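Local coordinates for DNA repair protein RAD2 (Saccharomyces cerevisiae, PDB 4Q0W), which cuts single-stranded DNA as the structure-specific endonuclease that makes an essential incision in nucleotide excision repair of damaged DNA, at residues D7-T12 against E220-L225; R60-L65 against S159-P164. One frame throughout, in Å; residues are numbered along the deposited sequence.

Both interactions tie the N-domain to the I-domain of the nuclease core, but at separate places about 31 Å apart between centres, and they share no helix. Interaction 1 sets the end of helix 5-9 and the turn after it against helix 219-226; it is small, mostly buried, and runs out at an exposed leucine. Interaction 2 is the more fully buried, though farther from the centre of the chain; there helix 52-66 packs against the turn leaving helix 148-160, with a phenylalanine ring at its centre. Each is made by van der Waals contact; interaction 1 includes a threonine whose hydroxyl is bonded within its own segment, while interaction 2 adds CH-pi and sulfur-aromatic contacts.

Interaction 1 of 2, residues D7-T12 against E220-L225; sequences DIAGPT and ESILKL
Thr12 does most of the touching here, laying its two branches against helix 219-226 at Ile222 and Leu225. All the contacts across are of van der Waals kind. Methyl CG2 of Thr12 meets CD1 of Leu225 at 4.1 Å, the two side chains running antiparallel alongside each other. Ile222 crosses Thr12 at about a right angle, and the hydroxyl oxygen Thr12 OG1 touches the methylene Ile222 CG1 at 4.0 Å without bonding to it. Ile222 CD1 reaches the last residue of helix 5-9, 4.3 Å from Ala9 CB. These are loose distances, and Leu225 marks the exposed margin of the patch. Leu228, outside both segments, touches Ile222 and Ile8 alike.

The hydrogen bonds stay on their own side of the contact. Thr12 OG1 donates to Ala9 O at 2.7 Å, lying in the carbonyl plane with a C=O...donor angle of 149°. The same Ala9 O takes the backbone N of Thr12 at 2.9 Å, so two donors from one residue grip it. A chi1 of 70° folds the hydroxyl back over its own backbone, toward Ala9 O, and leaves CG2 for Leu225. A valine in its place would probably leave Ala9 O without its side-chain donor and make the turn less firmly fixed. Across the way, Ser221 OG is hydrogen-bonded to Asp218, just ahead of its helix.

The whole is a helix end and the 3-10 turn after it resting on a helix, a junction between the N-domain and the I-domain of the XPG/RAD2 nuclease core. The side chain of Ala9 is about 12 Å from that of Asp192, a magnesium ligand by similarity, which puts this packing close to the metal site without being part of it.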
ATOM      1  N   ASP A   7       9.895  -6.541   9.836  1.00 22.29           N
ATOM      2  CA  ASP A   7       8.629  -7.187   9.492  1.00 26.91           C
ATOM      3  C   ASP A   7       8.829  -8.688   9.335  1.00 30.23           C
ATOM      4  O   ASP A   7       7.955  -9.488   9.678  1.00 29.87           O
ATOM      5  CB  ASP A   7       8.057  -6.628   8.193  1.00 30.10           C
ATOM      6  CG  ASP A   7       7.627  -5.181   8.316  1.00 38.57           C
ATOM      7  OD1 ASP A   7       7.348  -4.732   9.449  1.00 40.59           O
ATOM      8  OD2 ASP A   7       7.560  -4.499   7.273  1.00 45.55           O
ATOM      9  N   ILE A   8       9.991  -9.067   8.815  1.00 20.38           N
ATOM     10  CA  ILE A   8      10.303 -10.476   8.618  1.00 24.42           C
ATOM     11  C   ILE A   8      10.744 -11.137   9.931  1.00 23.81           C
ATOM     12  O   ILE A   8      10.353 -12.264  10.219  1.00 21.15           O
ATOM     13  CB  ILE A   8      11.374 -10.661   7.516  1.00 20.29           C
ATOM     14  CG1 ILE A   8      10.805 -10.229   6.157  1.00 22.05           C
ATOM     15  CG2 ILE A   8      11.837 -12.102   7.455  1.00 19.09           C
ATOM     16  CD1 ILE A   8      11.873  -9.979   5.089  1.00 18.86           C
ATOM     17  N   ALA A   9      11.545 -10.437  10.733  1.00 19.90           N
ATOM     18  CA  ALA A   9      12.073 -11.032  11.968  1.00 22.17           C
ATOM     19  C   ALA A   9      11.107 -10.931  13.158  1.00 17.00           C
ATOM     20  O   ALA A   9      11.205 -11.711  14.116  1.00 15.38           O
ATOM     21  CB  ALA A   9      13.433 -10.428  12.321  1.00 18.81           C
ATOM     22  N   GLY A  10      10.189  -9.964  13.085  1.00 23.22           N
ATOM     23  CA  GLY A  10       9.230  -9.678  14.147  1.00 23.04           C
ATOM     24  C   GLY A  10       8.635 -10.872  14.873  1.00 26.54           C
ATOM     25  O   GLY A  10       8.770 -10.973  16.094  1.00 29.14           O
ATOM     26  N   PRO A  11       7.996 -11.801  14.131  1.00 30.23           N
ATOM     27  CA  PRO A  11       7.332 -12.918  14.811  1.00 25.38           C
ATOM     28  C   PRO A  11       8.278 -13.824  15.577  1.00 26.10           C
ATOM     29  O   PRO A  11       7.785 -14.676  16.308  1.00 25.86           O
ATOM     30  CB  PRO A  11       6.648 -13.694  13.666  1.00 24.34           C
ATOM     31  CG  PRO A  11       7.311 -13.238  12.424  1.00 35.18           C
ATOM     32  CD  PRO A  11       7.753 -11.822  12.675  1.00 28.12           C
ATOM     33  N   THR A  12       9.593 -13.650  15.451  1.00 19.46           N
ATOM     34  CA  THR A  12      10.494 -14.460  16.271  1.00 19.28           C
ATOM     35  C   THR A  12      10.879 -13.737  17.563  1.00 19.12           C
ATOM     36  O   THR A  12      11.631 -14.272  18.379  1.00 23.24           O
ATOM     37  CB  THR A  12      11.770 -14.825  15.524  1.00 22.45           C
ATOM     38  OG1 THR A  12      12.566 -13.643  15.363  1.00 24.97           O
ATOM     39  CG2 THR A  12      11.427 -15.432  14.136  1.00 19.43           C
ATOM     40  N   GLU A 220      19.853 -17.601  16.099  1.00 27.93           N
ATOM     41  CA  GLU A 220      19.508 -19.020  16.146  1.00 25.68           C
ATOM     42  C   GLU A 220      18.006 -19.236  15.942  1.00 23.55           C
ATOM     43  O   GLU A 220      17.597 -20.150  15.227  1.00 26.85           O
ATOM     44  CB  GLU A 220      19.983 -19.637  17.461  1.00 31.27           C
ATOM     45  CG  GLU A 220      20.275 -21.126  17.385  1.00 39.86           C
ATOM     46  CD  GLU A 220      20.779 -21.685  18.709  1.00 46.25           C
ATOM     47  N   SER A 221      17.186 -18.382  16.548  1.00 18.09           N
ATOM     48  CA  SER A 221      15.742 -18.456  16.366  1.00 20.54           C
ATOM     49  C   SER A 221      15.355 -18.036  14.953  1.00 25.78           C
ATOM     50  O   SER A 221      14.439 -18.596  14.357  1.00 19.89           O
ATOM     51  CB  SER A 221      15.015 -17.566  17.377  1.00 20.64           C
ATOM     52  OG  SER A 221      15.356 -17.942  18.693  1.00 31.30           O
ATOM     53  N   ILE A 222      16.041 -17.034  14.421  1.00 22.91           N
ATOM     54  CA  ILE A 222      15.752 -16.603  13.059  1.00 24.39           C
ATOM     55  C   ILE A 222      16.048 -17.764  12.103  1.00 18.68           C
ATOM     56  O   ILE A 222      15.247 -18.063  11.228  1.00 21.76           O
ATOM     57  CB  ILE A 222      16.554 -15.349  12.685  1.00 25.09           C
ATOM     58  CG1 ILE A 222      16.008 -14.137  13.452  1.00 23.32           C
ATOM     59  CG2 ILE A 222      16.509 -15.097  11.171  1.00 18.04           C
ATOM     60  CD1 ILE A 222      16.823 -12.865  13.256  1.00 19.98           C
ATOM     61  N   LEU A 223      17.186 -18.425  12.310  1.00 21.20           N
ATOM     62  CA  LEU A 223      17.563 -19.611  11.537  1.00 24.72           C
ATOM     63  C   LEU A 223      16.542 -20.733  11.709  1.00 27.43           C
ATOM     64  O   LEU A 223      15.961 -21.202  10.730  1.00 26.39           O
ATOM     65  CB  LEU A 223      18.941 -20.114  11.975  1.00 22.00           C
ATOM     66  CG  LEU A 223      19.883 -20.785  10.963  1.00 34.16           C
ATOM     67  CD1 LEU A 223      20.705 -21.861  11.639  1.00 34.01           C
ATOM     68  CD2 LEU A 223      19.169 -21.331   9.729  1.00 30.76           C
ATOM     69  N   LYS A 224      16.328 -21.159  12.954  1.00 26.19           N
ATOM     70  CA  LYS A 224      15.417 -22.263  13.241  1.00 29.60           C
ATOM     71  C   LYS A 224      13.990 -22.000  12.808  1.00 26.57           C
ATOM     72  O   LYS A 224      13.339 -22.889  12.275  1.00 30.62           O
ATOM     73  CB  LYS A 224      15.427 -22.612  14.729  1.00 28.28           C
ATOM     74  CG  LYS A 224      16.646 -23.382  15.175  1.00 37.61           C
ATOM     75  CD  LYS A 224      16.629 -23.607  16.690  1.00 50.21           C
ATOM     76  CE  LYS A 224      17.943 -24.220  17.171  1.00 40.70           C
ATOM     77  NZ  LYS A 224      18.005 -24.278  18.654  1.00 58.45           N
ATOM     78  N   LEU A 225      13.484 -20.794  13.041  1.00 24.81           N
ATOM     79  CA  LEU A 225      12.071 -20.543  12.764  1.00 20.49           C
ATOM     80  C   LEU A 225      11.792 -20.009  11.358  1.00 29.57           C
ATOM     81  O   LEU A 225      10.705 -20.220  10.815  1.00 24.59           O
ATOM     82  CB  LEU A 225      11.479 -19.603  13.813  1.00 26.08           C
ATOM     83  CG  LEU A 225      11.761 -20.000  15.262  1.00 31.99           C
ATOM     84  CD1 LEU A 225      11.142 -18.992  16.236  1.00 27.98           C
ATOM     85  CD2 LEU A 225      11.273 -21.423  15.542  1.00 38.96           C
TER

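Interaction 2 of 2, residues R60-L65 against S159-P164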
ATOM      1  N   ARG A  60      18.676   7.883  29.340  1.00 22.05           N
ATOM      2  CA  ARG A  60      18.874   6.502  28.906  1.00 22.65           C
ATOM      3  C   ARG A  60      19.926   5.790  29.753  1.00 22.02           C
ATOM      4  O   ARG A  60      19.768   4.619  30.094  1.00 18.34           O
ATOM      5  CB  ARG A  60      19.224   6.442  27.412  1.00 16.26           C
ATOM      6  CG  ARG A  60      18.062   6.860  26.528  1.00 23.89           C
ATOM      7  CD  ARG A  60      18.321   6.539  25.063  1.00 22.57           C
ATOM      8  NE  ARG A  60      17.154   6.818  24.238  1.00 18.76           N
ATOM      9  CZ  ARG A  60      17.108   6.613  22.926  1.00 27.18           C
ATOM     10  NH1 ARG A  60      18.164   6.118  22.297  1.00 22.09           N
ATOM     11  NH2 ARG A  60      16.010   6.901  22.243  1.00 20.69           N
ATOM     12  N   ILE A  61      20.995   6.503  30.099  1.00 18.92           N
ATOM     13  CA  ILE A  61      22.045   5.938  30.948  1.00 17.30           C
ATOM     14  C   ILE A  61      21.454   5.529  32.301  1.00 21.68           C
ATOM     15  O   ILE A  61      21.762   4.459  32.837  1.00 21.36           O
ATOM     16  CB  ILE A  61      23.183   6.956  31.170  1.00 21.02           C
ATOM     17  CG1 ILE A  61      24.033   7.095  29.905  1.00 19.58           C
ATOM     18  CG2 ILE A  61      24.067   6.558  32.357  1.00 18.88           C
ATOM     19  CD1 ILE A  61      24.966   8.321  29.926  1.00 19.85           C
ATOM     20  N   CYS A  62      20.595   6.382  32.847  1.00 19.95           N
ATOM     21  CA  CYS A  62      19.989   6.108  34.140  1.00 24.58           C
ATOM     22  C   CYS A  62      19.088   4.870  34.067  1.00 24.20           C
ATOM     23  O   CYS A  62      19.059   4.073  34.997  1.00 22.71           O
ATOM     24  CB  CYS A  62      19.217   7.333  34.635  1.00 21.14           C
ATOM     25  SG  CYS A  62      20.316   8.701  35.153  1.00 28.34           S
ATOM     26  N   LYS A  63      18.366   4.707  32.960  1.00 24.02           N
ATOM     27  CA  LYS A  63      17.496   3.542  32.797  1.00 25.01           C
ATOM     28  C   LYS A  63      18.331   2.262  32.817  1.00 24.88           C
ATOM     29  O   LYS A  63      18.017   1.326  33.551  1.00 23.63           O
ATOM     30  CB  LYS A  63      16.663   3.649  31.512  1.00 29.17           C
ATOM     31  CG  LYS A  63      15.665   2.489  31.322  1.00 29.36           C
ATOM     32  CD  LYS A  63      14.683   2.763  30.183  1.00 29.02           C
ATOM     33  CE  LYS A  63      13.771   1.564  29.921  1.00 28.47           C
ATOM     34  NZ  LYS A  63      12.800   1.810  28.814  1.00 29.39           N
ATOM     35  N   LEU A  64      19.418   2.246  32.043  1.00 20.99           N
ATOM     36  CA  LEU A  64      20.335   1.107  32.023  1.00 22.85           C
ATOM     37  C   LEU A  64      20.887   0.812  33.421  1.00 24.13           C
ATOM     38  O   LEU A  64      20.901  -0.342  33.868  1.00 21.42           O
ATOM     39  CB  LEU A  64      21.489   1.361  31.037  1.00 23.30           C
ATOM     40  CG  LEU A  64      21.112   1.536  29.553  1.00 22.42           C
ATOM     41  CD1 LEU A  64      22.293   2.010  28.724  1.00 18.64           C
ATOM     42  CD2 LEU A  64      20.548   0.241  28.981  1.00 20.07           C
ATOM     43  N   LEU A  65      21.335   1.853  34.115  1.00 20.04           N
ATOM     44  CA  LEU A  65      21.944   1.661  35.421  1.00 21.47           C
ATOM     45  C   LEU A  65      20.907   1.211  36.443  1.00 22.58           C
ATOM     46  O   LEU A  65      21.202   0.387  37.320  1.00 21.56           O
ATOM     47  CB  LEU A  65      22.672   2.928  35.883  1.00 24.72           C
ATOM     48  CG  LEU A  65      23.976   3.254  35.153  1.00 28.43           C
ATOM     49  CD1 LEU A  65      24.672   4.490  35.747  1.00 23.41           C
ATOM     50  CD2 LEU A  65      24.926   2.048  35.128  1.00 24.33           C
ATOM     51  N   SER A 159      31.970   9.175  30.829  1.00 19.27           N
ATOM     52  CA  SER A 159      33.122   8.872  31.673  1.00 23.73           C
ATOM     53  C   SER A 159      32.908   9.295  33.135  1.00 19.86           C
ATOM     54  O   SER A 159      33.379   8.618  34.049  1.00 26.59           O
ATOM     55  CB  SER A 159      34.411   9.450  31.089  1.00 29.57           C
ATOM     56  OG  SER A 159      34.415  10.860  31.162  1.00 35.19           O
ATOM     57  N   ARG A 160      32.168  10.378  33.360  1.00 17.50           N
ATOM     58  CA  ARG A 160      31.808  10.764  34.730  1.00 21.05           C
ATOM     59  C   ARG A 160      30.846   9.755  35.376  1.00 25.55           C
ATOM     60  O   ARG A 160      30.754   9.680  36.610  1.00 22.01           O
ATOM     61  CB  ARG A 160      31.227  12.183  34.762  1.00 19.58           C
ATOM     62  CG  ARG A 160      32.216  13.243  34.246  1.00 19.54           C
ATOM     63  CD  ARG A 160      31.676  14.674  34.385  1.00 26.32           C
ATOM     64  NE  ARG A 160      32.620  15.649  33.830  1.00 32.78           N
ATOM     65  CZ  ARG A 160      32.730  16.919  34.217  1.00 28.08           C
ATOM     66  NH1 ARG A 160      31.965  17.408  35.190  1.00 23.81           N
ATOM     67  NH2 ARG A 160      33.623  17.700  33.632  1.00 33.85           N
ATOM     68  N   PHE A 161      30.138   8.983  34.542  1.00 18.70           N
ATOM     69  CA  PHE A 161      29.310   7.875  35.020  1.00 20.72           C
ATOM     70  C   PHE A 161      30.170   6.631  35.232  1.00 22.16           C
ATOM     71  O   PHE A 161      29.700   5.629  35.772  1.00 23.93           O
ATOM     72  CB  PHE A 161      28.218   7.528  34.011  1.00 16.97           C
ATOM     73  CG  PHE A 161      26.885   8.165  34.291  1.00 19.02           C
ATOM     74  CD1 PHE A 161      26.095   7.726  35.349  1.00 19.34           C
ATOM     75  CD2 PHE A 161      26.400   9.180  33.472  1.00 16.77           C
ATOM     76  CE1 PHE A 161      24.862   8.306  35.596  1.00 18.24           C
ATOM     77  CE2 PHE A 161      25.162   9.763  33.707  1.00 15.69           C
ATOM     78  CZ  PHE A 161      24.388   9.321  34.767  1.00 19.59           C
ATOM     79  N   GLY A 162      31.427   6.691  34.798  1.00 20.60           N
ATOM     80  CA  GLY A 162      32.286   5.521  34.843  1.00 21.28           C
ATOM     81  C   GLY A 162      31.922   4.453  33.813  1.00 26.05           C
ATOM     82  O   GLY A 162      32.261   3.275  33.986  1.00 24.09           O
ATOM     83  N   ILE A 163      31.252   4.865  32.735  1.00 22.91           N
ATOM     84  CA  ILE A 163      30.831   3.932  31.683  1.00 22.85           C
ATOM     85  C   ILE A 163      31.808   3.929  30.512  1.00 21.52           C
ATOM     86  O   ILE A 163      32.064   4.964  29.900  1.00 21.99           O
ATOM     87  CB  ILE A 163      29.406   4.246  31.189  1.00 23.15           C
ATOM     88  CG1 ILE A 163      28.395   4.046  32.323  1.00 15.41           C
ATOM     89  CG2 ILE A 163      29.017   3.375  29.985  1.00 18.59           C
ATOM     90  CD1 ILE A 163      27.052   4.659  32.024  1.00 20.95           C
ATOM     91  N   PRO A 164      32.353   2.750  30.191  1.00 21.23           N
ATOM     92  CA  PRO A 164      33.293   2.645  29.078  1.00 22.96           C
ATOM     93  C   PRO A 164      32.600   2.895  27.738  1.00 23.29           C
ATOM     94  O   PRO A 164      31.425   2.543  27.553  1.00 20.02           O
ATOM     95  CB  PRO A 164      33.784   1.188  29.167  1.00 26.01           C
ATOM     96  CG  PRO A 164      32.704   0.449  29.853  1.00 20.79           C
ATOM     97  CD  PRO A 164      32.048   1.440  30.800  1.00 20.49           C
TER
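The ring of Phe161 lies against Ile61 of helix 52-66, whose methyl sits squarely on one face. That methyl is CG2 of Ile61, 3.5 Å from the centroid of the Phe161 ring and only 4° off the ring normal, a CH-pi contact over the middle of the ring. Because CG2 lies anti to the backbone N of Ile61, the other branch runs beside that N, and its CD1 comes to 3.9 Å from Phe161 CD2. Both branches of the isoleucine therefore meet the aromatic ring.

Two neighbours on the same helix approach the ring obliquely. Leu65, one turn on from Ile61, brings CD1 to 3.6 Å from Phe161 CD1. Cys62 SG stands 4.1 Å from Phe161 CZ, a sulfur-aromatic contact 69° off the ring normal. Leu339 of helix 336-347 and Leu358 of helix 351-361 also touch Phe161, enclosing the ring further.

The bend that presents this ring is a Schellman motif closing helix 148-160. Gly162 leaves helical geometry with a phi of 72°, a value that favours glycine, and its N bonds back to Ser159 O at 2.8 Å. The chain then continues through Ile163 towards strand 165-167, an outermost strand of the mixed sheet in this Rossmann-like nuclease core, parallel to strand 70-75. Helix 52-66 of the N-domain and this turn of the I-domain meet beside the edge of the sheet formed by those two strands.

Ile163, next after the glycine, sends CD1 to 3.6 Å from Ile61 CG2, the two side chains overlapping with their directions opposed. Ile61 CG2 is accordingly shared between the phenylalanine ring and this second methyl. Phe73 of strand 70-75 touches both isoleucines, and Pro71 lies against Ile163.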